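Local coordinates for protein fructose-bisphosphate aldolase (Thermus caldophilus, PDB 2FJK) that belongs to the class II fructose-bisphosphate aldolases, enzymes built on a TIM-barrel fold, and holds 1,3-dihydroxyacetonephosphate in its pocket, at residues 109-114 against 159-164; 145-150 against 188-193; 151-156 against 195-200. One frame throughout, in Å; residues are numbered along the deposited sequence.

Contact 1 (109-114 against 159-164)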
# COMPACT_ATOMS: atom_id res chain seq x y z
N GLU A 109 -23.32 28.57 -17.81
CA GLU A 109 -23.77 27.28 -18.32
C GLU A 109 -22.64 26.28 -18.54
O GLU A 109 -22.79 25.10 -18.25
CB GLU A 109 -24.57 27.44 -19.62
CG GLU A 109 -25.96 28.07 -19.45
CD GLU A 109 -26.84 27.29 -18.49
OE1 GLU A 109 -26.96 26.06 -18.67
OE2 GLU A 109 -27.41 27.91 -17.57
N THR A 110 -21.51 26.76 -19.06
CA THR A 110 -20.37 25.87 -19.29
C THR A 110 -19.75 25.44 -17.97
O THR A 110 -19.29 24.31 -17.83
CB THR A 110 -19.31 26.56 -20.16
OG1 THR A 110 -19.90 26.96 -21.41
CG2 THR A 110 -18.14 25.60 -20.46
N ASN A 111 -19.74 26.35 -16.99
CA ASN A 111 -19.18 26.06 -15.68
C ASN A 111 -20.03 24.95 -15.08
O ASN A 111 -19.52 23.90 -14.69
CB ASN A 111 -19.26 27.30 -14.78
CG ASN A 111 -18.43 27.15 -13.51
OD1 ASN A 111 -18.11 26.05 -13.08
ND2 ASN A 111 -18.11 28.28 -12.88
N VAL A 112 -21.34 25.20 -15.03
CA VAL A 112 -22.30 24.24 -14.50
C VAL A 112 -22.16 22.90 -15.22
O VAL A 112 -22.12 21.85 -14.58
CB VAL A 112 -23.75 24.73 -14.70
CG1 VAL A 112 -24.73 23.59 -14.43
CG2 VAL A 112 -24.03 25.90 -13.77
N ARG A 113 -22.07 22.95 -16.54
CA ARG A 113 -21.93 21.74 -17.34
C ARG A 113 -20.70 20.93 -16.95
O ARG A 113 -20.79 19.75 -16.62
CB ARG A 113 -21.84 22.10 -18.82
CG ARG A 113 -21.62 20.91 -19.75
CD ARG A 113 -21.08 21.40 -21.08
NE ARG A 113 -21.85 22.54 -21.56
CZ ARG A 113 -21.36 23.49 -22.35
NH1 ARG A 113 -20.09 23.43 -22.75
NH2 ARG A 113 -22.13 24.50 -22.73
N GLU A 114 -19.54 21.58 -17.01
CA GLU A 114 -18.28 20.93 -16.66
C GLU A 114 -18.29 20.42 -15.22
O GLU A 114 -18.00 19.26 -14.96
CB GLU A 114 -17.12 21.91 -16.86
CG GLU A 114 -16.81 22.25 -18.31
CD GLU A 114 -16.04 21.15 -19.00
OE1 GLU A 114 -15.10 20.61 -18.39
OE2 GLU A 114 -16.36 20.84 -20.17
N ARG A 159 -26.30 29.85 -5.10
CA ARG A 159 -27.29 28.83 -4.76
C ARG A 159 -27.65 28.00 -5.98
O ARG A 159 -27.68 26.76 -5.93
CB ARG A 159 -28.57 29.47 -4.21
CG ARG A 159 -29.67 28.46 -3.91
CD ARG A 159 -31.02 29.13 -3.74
NE ARG A 159 -31.02 30.13 -2.68
CZ ARG A 159 -32.11 30.78 -2.27
NH1 ARG A 159 -33.28 30.54 -2.84
NH2 ARG A 159 -32.01 31.68 -1.30
N ILE A 160 -27.93 28.69 -7.08
CA ILE A 160 -28.31 28.03 -8.33
C ILE A 160 -27.19 27.15 -8.87
O ILE A 160 -27.45 26.03 -9.33
CB ILE A 160 -28.69 29.07 -9.40
CG1 ILE A 160 -29.89 29.89 -8.92
CG2 ILE A 160 -29.04 28.36 -10.70
CD1 ILE A 160 -30.27 31.03 -9.83
N PHE A 161 -25.96 27.65 -8.83
CA PHE A 161 -24.81 26.89 -9.31
C PHE A 161 -24.71 25.60 -8.49
O PHE A 161 -24.59 24.52 -9.04
CB PHE A 161 -23.53 27.72 -9.14
CG PHE A 161 -22.29 27.04 -9.63
CD1 PHE A 161 -22.13 26.73 -10.98
CD2 PHE A 161 -21.25 26.73 -8.75
CE1 PHE A 161 -20.97 26.12 -11.45
CE2 PHE A 161 -20.08 26.12 -9.21
CZ PHE A 161 -19.94 25.82 -10.56
N MSE A 162 -24.77 25.75 -7.17
CA MSE A 162 -24.69 24.62 -6.25
C MSE A 162 -25.83 23.62 -6.41
O MSE A 162 -25.64 22.42 -6.22
CB MSE A 162 -24.64 25.13 -4.81
CG MSE A 162 -23.30 25.76 -4.44
SE MSE A 162 -21.85 24.50 -4.66
CE MSE A 162 -21.81 23.80 -2.85
N GLU A 163 -27.02 24.09 -6.76
CA GLU A 163 -28.14 23.18 -6.95
C GLU A 163 -28.08 22.44 -8.29
O GLU A 163 -28.31 21.23 -8.34
CB GLU A 163 -29.47 23.95 -6.81
CG GLU A 163 -29.80 24.32 -5.37
CD GLU A 163 -31.03 25.21 -5.24
OE1 GLU A 163 -31.48 25.44 -4.09
OE2 GLU A 163 -31.54 25.70 -6.28
N ARG A 164 -27.74 23.14 -9.36
CA ARG A 164 -27.66 22.52 -10.69
C ARG A 164 -26.50 21.52 -10.76
O ARG A 164 -26.55 20.55 -11.51
CB ARG A 164 -27.52 23.58 -11.78
CG ARG A 164 -28.47 24.75 -11.63
CD ARG A 164 -28.80 25.37 -12.97
NE ARG A 164 -28.50 24.47 -14.08
CZ ARG A 164 -28.20 24.87 -15.31
NH1 ARG A 164 -28.16 26.16 -15.59
NH2 ARG A 164 -27.94 23.98 -16.25
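Phe161 reaches from helix 155-164 to helix 108-124 and meets Asn111 and Val112 with the edge of its ring. Its CG is anti to the backbone N (chi1 -179°). This turns the ring to the partner helix, although the bond from CA to CB does not aim there. Val112 CG2 lies near the ring plane, 3.5 Å from Phe161 CD1. The valine and the phenylalanine lie alongside each other, pointing opposite ways. The side chains of Asn111 and Phe161 run at about a right angle, and the amide plane is tilted 62° from the ring. The amide oxygen OD1 of Asn111 sits at the ring edge, 3.1 Å from Phe161 CZ, where the slightly positive ring hydrogens probably suit it. OD1 also has a hydrogen bond close by in the chain, so the ring is an extra neighbour. At the other end of this buried amide, Asn111 ND2 donates to Glu132 O.

The second branch of Val112 serves Arg164. Val112 CG1 lies over one face of the guanidinium, 3.7 Å from Arg164 NH2. Glu109 approaches the edge of the same group, so the arginine has an apolar contact on a face and an acid at its edge. The carboxylate and guanidinium planes are only modestly tilted. The main bond of the salt bridge runs from Arg164 NH1 to Glu109 OE2, at 2.7 Å. It uses the syn side of the oxygen and lies nearly in the guanidinium plane. Glu109 OE1 adds two weak bonds, from NH1 and NH2 of Arg164. This pair is exposed to solvent, while Asn111, Val112 and Phe161 are buried.

The short helix segments run in roughly the same direction, 34° apart, with their axes 9.8 Å from each other. Both helices pack outside the parallel strands. Phe161 also touches Ala131 and Leu133 of strand 128-133, which lies between the two helices in the chain.

Contact 2 (145-150 against 188-193)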
# COMPACT_ATOMS: atom_id res chain seq x y z
N VAL A 145 -20.52 48.72 -9.82
CA VAL A 145 -21.13 47.58 -10.50
C VAL A 145 -20.08 46.55 -10.90
O VAL A 145 -20.41 45.47 -11.38
CB VAL A 145 -21.91 48.05 -11.76
CG1 VAL A 145 -22.67 46.88 -12.37
CG2 VAL A 145 -22.87 49.17 -11.40
N ASP A 146 -18.81 46.90 -10.70
CA ASP A 146 -17.70 46.01 -11.04
C ASP A 146 -17.53 44.90 -10.01
O ASP A 146 -17.56 43.71 -10.35
CB ASP A 146 -16.40 46.80 -11.16
CG ASP A 146 -16.46 47.88 -12.21
OD1 ASP A 146 -15.43 48.53 -12.46
OD2 ASP A 146 -17.55 48.07 -12.80
N GLU A 147 -17.35 45.28 -8.74
CA GLU A 147 -17.19 44.30 -7.68
C GLU A 147 -18.52 43.62 -7.40
O GLU A 147 -18.78 43.14 -6.29
CB GLU A 147 -16.64 44.96 -6.40
CG GLU A 147 -17.47 46.13 -5.87
CD GLU A 147 -16.90 46.73 -4.59
OE1 GLU A 147 -15.71 47.12 -4.58
OE2 GLU A 147 -17.64 46.82 -3.59
N LYS A 148 -19.37 43.59 -8.43
CA LYS A 148 -20.69 42.97 -8.33
C LYS A 148 -20.76 41.78 -9.28
O LYS A 148 -20.21 40.72 -9.01
CB LYS A 148 -21.78 43.98 -8.68
CG LYS A 148 -21.79 45.22 -7.81
CD LYS A 148 -22.88 46.18 -8.24
CE LYS A 148 -22.79 47.50 -7.49
NZ LYS A 148 -23.76 48.50 -8.01
N ASP A 149 -21.45 41.97 -10.40
CA ASP A 149 -21.59 40.91 -11.38
C ASP A 149 -20.30 40.69 -12.16
O ASP A 149 -19.96 39.56 -12.50
CB ASP A 149 -22.73 41.21 -12.34
CG ASP A 149 -24.09 41.22 -11.66
OD1 ASP A 149 -24.43 40.19 -11.03
OD2 ASP A 149 -24.80 42.24 -11.75
N ALA A 150 -19.59 41.78 -12.44
CA ALA A 150 -18.34 41.69 -13.19
C ALA A 150 -17.46 40.62 -12.58
O ALA A 150 -17.24 39.56 -13.17
CB ALA A 150 -17.62 43.03 -13.18
N PHE A 188 -9.03 44.58 0.26
CA PHE A 188 -10.44 44.55 0.64
C PHE A 188 -11.12 43.20 0.50
O PHE A 188 -11.04 42.54 -0.53
CB PHE A 188 -11.24 45.57 -0.19
CG PHE A 188 -12.71 45.58 0.12
CD1 PHE A 188 -13.17 46.04 1.35
CD2 PHE A 188 -13.63 45.09 -0.80
CE1 PHE A 188 -14.53 46.02 1.65
CE2 PHE A 188 -14.99 45.07 -0.51
CZ PHE A 188 -15.44 45.53 0.72
N ILE A 189 -11.80 42.79 1.55
CA ILE A 189 -12.53 41.53 1.54
C ILE A 189 -14.01 41.88 1.67
O ILE A 189 -14.42 42.52 2.63
CB ILE A 189 -12.12 40.63 2.72
CG1 ILE A 189 -10.60 40.49 2.77
CG2 ILE A 189 -12.81 39.28 2.59
CD1 ILE A 189 -9.97 40.04 1.47
N ASP A 190 -14.80 41.46 0.69
CA ASP A 190 -16.23 41.73 0.68
C ASP A 190 -16.95 40.84 1.68
O ASP A 190 -17.55 39.83 1.30
CB ASP A 190 -16.79 41.50 -0.72
CG ASP A 190 -18.06 42.29 -0.97
OD1 ASP A 190 -18.95 42.27 -0.10
OD2 ASP A 190 -18.15 42.92 -2.05
N HIS A 191 -16.91 41.21 2.95
CA HIS A 191 -17.56 40.42 3.99
C HIS A 191 -19.08 40.35 3.87
O HIS A 191 -19.67 39.29 4.09
CB HIS A 191 -17.16 40.95 5.37
CG HIS A 191 -15.74 40.65 5.74
ND1 HIS A 191 -15.24 39.37 5.81
CD2 HIS A 191 -14.71 41.47 6.07
CE1 HIS A 191 -13.97 39.41 6.17
NE2 HIS A 191 -13.62 40.68 6.34
N PRO A 192 -19.73 41.47 3.51
CA PRO A 192 -21.19 41.44 3.37
C PRO A 192 -21.58 40.45 2.29
O PRO A 192 -22.55 39.71 2.43
CB PRO A 192 -21.53 42.88 2.98
CG PRO A 192 -20.45 43.66 3.66
CD PRO A 192 -19.22 42.84 3.35
N ARG A 193 -20.81 40.45 1.21
CA ARG A 193 -21.04 39.56 0.09
C ARG A 193 -20.93 38.11 0.56
O ARG A 193 -21.75 37.26 0.21
CB ARG A 193 -20.00 39.81 -1.00
CG ARG A 193 -20.30 39.13 -2.30
CD ARG A 193 -19.24 39.43 -3.34
NE ARG A 193 -19.82 39.35 -4.67
CZ ARG A 193 -20.49 40.34 -5.25
NH1 ARG A 193 -20.64 41.49 -4.62
NH2 ARG A 193 -21.04 40.16 -6.44
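The guanidinium of Arg193 has the carbonyl oxygen of Glu147 over one face, and Glu147 O is 3.0 Å from Arg193 NH1. A second carbonyl approaches obliquely, with Lys148 O 2.8 Å from Arg193 NH2. Neither angle suits a hydrogen bond. Phe188 has Asp190 N over one ring face, offset toward the rim. Glu147 OE2 meets this ring obliquely, 4.4 Å from Phe188 CE2.

Arg193 points its CB at helix 146-150, and its chain is extended from CG to NE. With chi1 at -169° the side chain leaves the backbone on the side away from N, and the extended chain carries the guanidinium to the two carbonyls. Asp190 is the N-cap of helix 191-200 and the centre of an inverse gamma turn. Its OD1, whose place is less certain, accepts a capping bond from Arg193 N. Its OD2 forms a long salt bridge with Arg193 NH1.

Glu147 OE2 and Asp190 OD2 are 4.2 Å apart and would repel if both are ionised. Arg193 probably eases this repulsion, mainly through Asp190. The contact therefore appears to rest on electrostatic attraction between one cation and nearby carbonyl oxygens, with little apolar packing.

Contact 3 (151-156 against 195-200)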
# COMPACT_ATOMS: atom_id res chain seq x y z
N LEU A 151 -16.96 40.90 -11.38
CA LEU A 151 -16.10 39.97 -10.66
C LEU A 151 -16.78 39.62 -9.34
O LEU A 151 -17.80 40.22 -8.99
CB LEU A 151 -14.75 40.63 -10.36
CG LEU A 151 -13.74 39.81 -9.57
CD1 LEU A 151 -13.19 38.70 -10.46
CD2 LEU A 151 -12.61 40.70 -9.06
N LEU A 152 -16.23 38.65 -8.63
CA LEU A 152 -16.76 38.23 -7.34
C LEU A 152 -18.08 37.49 -7.41
O LEU A 152 -18.98 37.85 -8.17
CB LEU A 152 -16.88 39.44 -6.40
CG LEU A 152 -15.63 40.32 -6.28
CD1 LEU A 152 -15.88 41.39 -5.23
CD2 LEU A 152 -14.42 39.47 -5.90
N THR A 153 -18.20 36.46 -6.58
CA THR A 153 -19.38 35.62 -6.51
C THR A 153 -20.67 36.36 -6.19
O THR A 153 -20.71 37.19 -5.29
CB THR A 153 -19.20 34.52 -5.44
OG1 THR A 153 -17.97 33.84 -5.66
CG2 THR A 153 -20.35 33.53 -5.50
N ASN A 154 -21.72 36.03 -6.93
CA ASN A 154 -23.04 36.61 -6.73
C ASN A 154 -23.84 35.54 -6.00
O ASN A 154 -24.05 34.44 -6.52
CB ASN A 154 -23.68 36.92 -8.09
CG ASN A 154 -25.14 37.34 -7.96
OD1 ASN A 154 -25.45 38.42 -7.45
ND2 ASN A 154 -26.03 36.48 -8.43
N PRO A 155 -24.30 35.84 -4.77
CA PRO A 155 -25.08 34.88 -3.97
C PRO A 155 -26.16 34.09 -4.71
O PRO A 155 -26.11 32.86 -4.74
CB PRO A 155 -25.64 35.75 -2.83
CG PRO A 155 -25.54 37.16 -3.35
CD PRO A 155 -24.24 37.15 -4.09
N GLU A 156 -27.13 34.77 -5.31
CA GLU A 156 -28.19 34.08 -6.03
C GLU A 156 -27.61 33.06 -6.99
O GLU A 156 -28.07 31.93 -7.07
CB GLU A 156 -29.06 35.07 -6.81
CG GLU A 156 -30.24 35.61 -6.04
CD GLU A 156 -29.83 36.28 -4.76
OE1 GLU A 156 -28.77 36.95 -4.75
OE2 GLU A 156 -30.58 36.16 -3.76
N ALA A 195 -21.39 37.06 3.54
CA ALA A 195 -22.55 36.85 4.40
C ALA A 195 -23.80 36.48 3.61
O ALA A 195 -24.53 35.57 4.00
CB ALA A 195 -22.80 38.10 5.26
N ARG A 196 -24.04 37.18 2.50
CA ARG A 196 -25.22 36.90 1.67
C ARG A 196 -25.15 35.51 1.04
O ARG A 196 -26.12 34.76 1.02
CB ARG A 196 -25.35 37.92 0.54
CG ARG A 196 -25.67 39.34 0.96
CD ARG A 196 -25.88 40.20 -0.28
NE ARG A 196 -26.18 41.59 0.03
CZ ARG A 196 -26.40 42.53 -0.89
NH1 ARG A 196 -26.36 42.21 -2.18
NH2 ARG A 196 -26.67 43.77 -0.53
N ILE A 197 -23.98 35.18 0.50
CA ILE A 197 -23.76 33.89 -0.14
C ILE A 197 -23.96 32.75 0.85
O ILE A 197 -24.52 31.71 0.50
CB ILE A 197 -22.34 33.84 -0.76
CG1 ILE A 197 -22.15 35.06 -1.66
CG2 ILE A 197 -22.16 32.58 -1.58
CD1 ILE A 197 -20.72 35.33 -2.06
N ALA A 198 -23.51 32.95 2.08
CA ALA A 198 -23.64 31.93 3.12
C ALA A 198 -25.10 31.71 3.47
O ALA A 198 -25.54 30.57 3.68
CB ALA A 198 -22.85 32.34 4.37
N LYS A 199 -25.86 32.80 3.51
CA LYS A 199 -27.28 32.73 3.83
C LYS A 199 -28.06 31.95 2.78
O LYS A 199 -29.14 31.42 3.05
CB LYS A 199 -27.87 34.13 3.97
CG LYS A 199 -27.22 34.96 5.07
CD LYS A 199 -28.00 36.24 5.33
CE LYS A 199 -27.35 37.07 6.43
NZ LYS A 199 -28.10 38.32 6.69
N LEU A 200 -27.52 31.87 1.57
CA LEU A 200 -28.19 31.16 0.49
C LEU A 200 -27.56 29.81 0.20
O LEU A 200 -28.20 28.92 -0.36
CB LEU A 200 -28.20 32.03 -0.78
CG LEU A 200 -28.74 33.45 -0.62
CD1 LEU A 200 -28.98 34.06 -2.00
CD2 LEU A 200 -30.05 33.43 0.18
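Pro155 packs against helix 191-200 in the tight part of this contact. Its CA lies 4.2 Å from Ile197 CA, so the backbones come very close. Pro155 CB rests 3.7 Å from Ile197 CG1, and the two side chains cross at about a right angle. Ile197 CG1 is anti to the carbonyl carbon (chi1 -53°). The chain then continues toward Thr153, and Ile197 CD1 lies 3.8 Å from Thr153 CB. These three residues are buried. The hydroxyl of Thr153 is occupied away from the isoleucine, bonded to Leu133 O and Ala173 N.

The outer side is polar and open to solvent: Glu156 and Arg196 are exposed. Pro155 CG touches Arg196 CB at 4.0 Å, while the rest of the arginine extends beyond the ring. Glu156 bends at chi2 (57°), which brings its carboxylate back to Leu200. Leu200 CD1 bridges the two sides, touching Pro155 CB and lying 3.2 Å from Glu156 OE2. The carboxylate of Glu156 and the guanidinium of Arg196 do not pair: Glu156 OE1 is 6.3 Å from Arg196 NH1.

Asn154 is the N-cap of helix 155-164, and Pro155 follows it in the first turn. Here the start of one helix packs on the side of the next, as adjacent outer helices do in a TIM barrel.

How the contacts relate
The three contacts lie on one side of the barrel, and all their segments belong to the same aldolase fold. In chain order come 109-114, 145-150, 151-156, 159-164, 188-193 and 195-200, so the contacts interleave. Contacts 1 and 3 share helix 155-164 and have centres about 14 Å apart. Contacts 2 and 3 share helix 191-200, with centres about 9 Å apart, and Arg193 of contact 2 lies against Leu152 of contact 3. The centres of contacts 1 and 2 are about 20 Å apart, and the two do not touch. Helix 155-164 thus packs on both helix 108-124 and helix 191-200, joining them into one continuous outer layer.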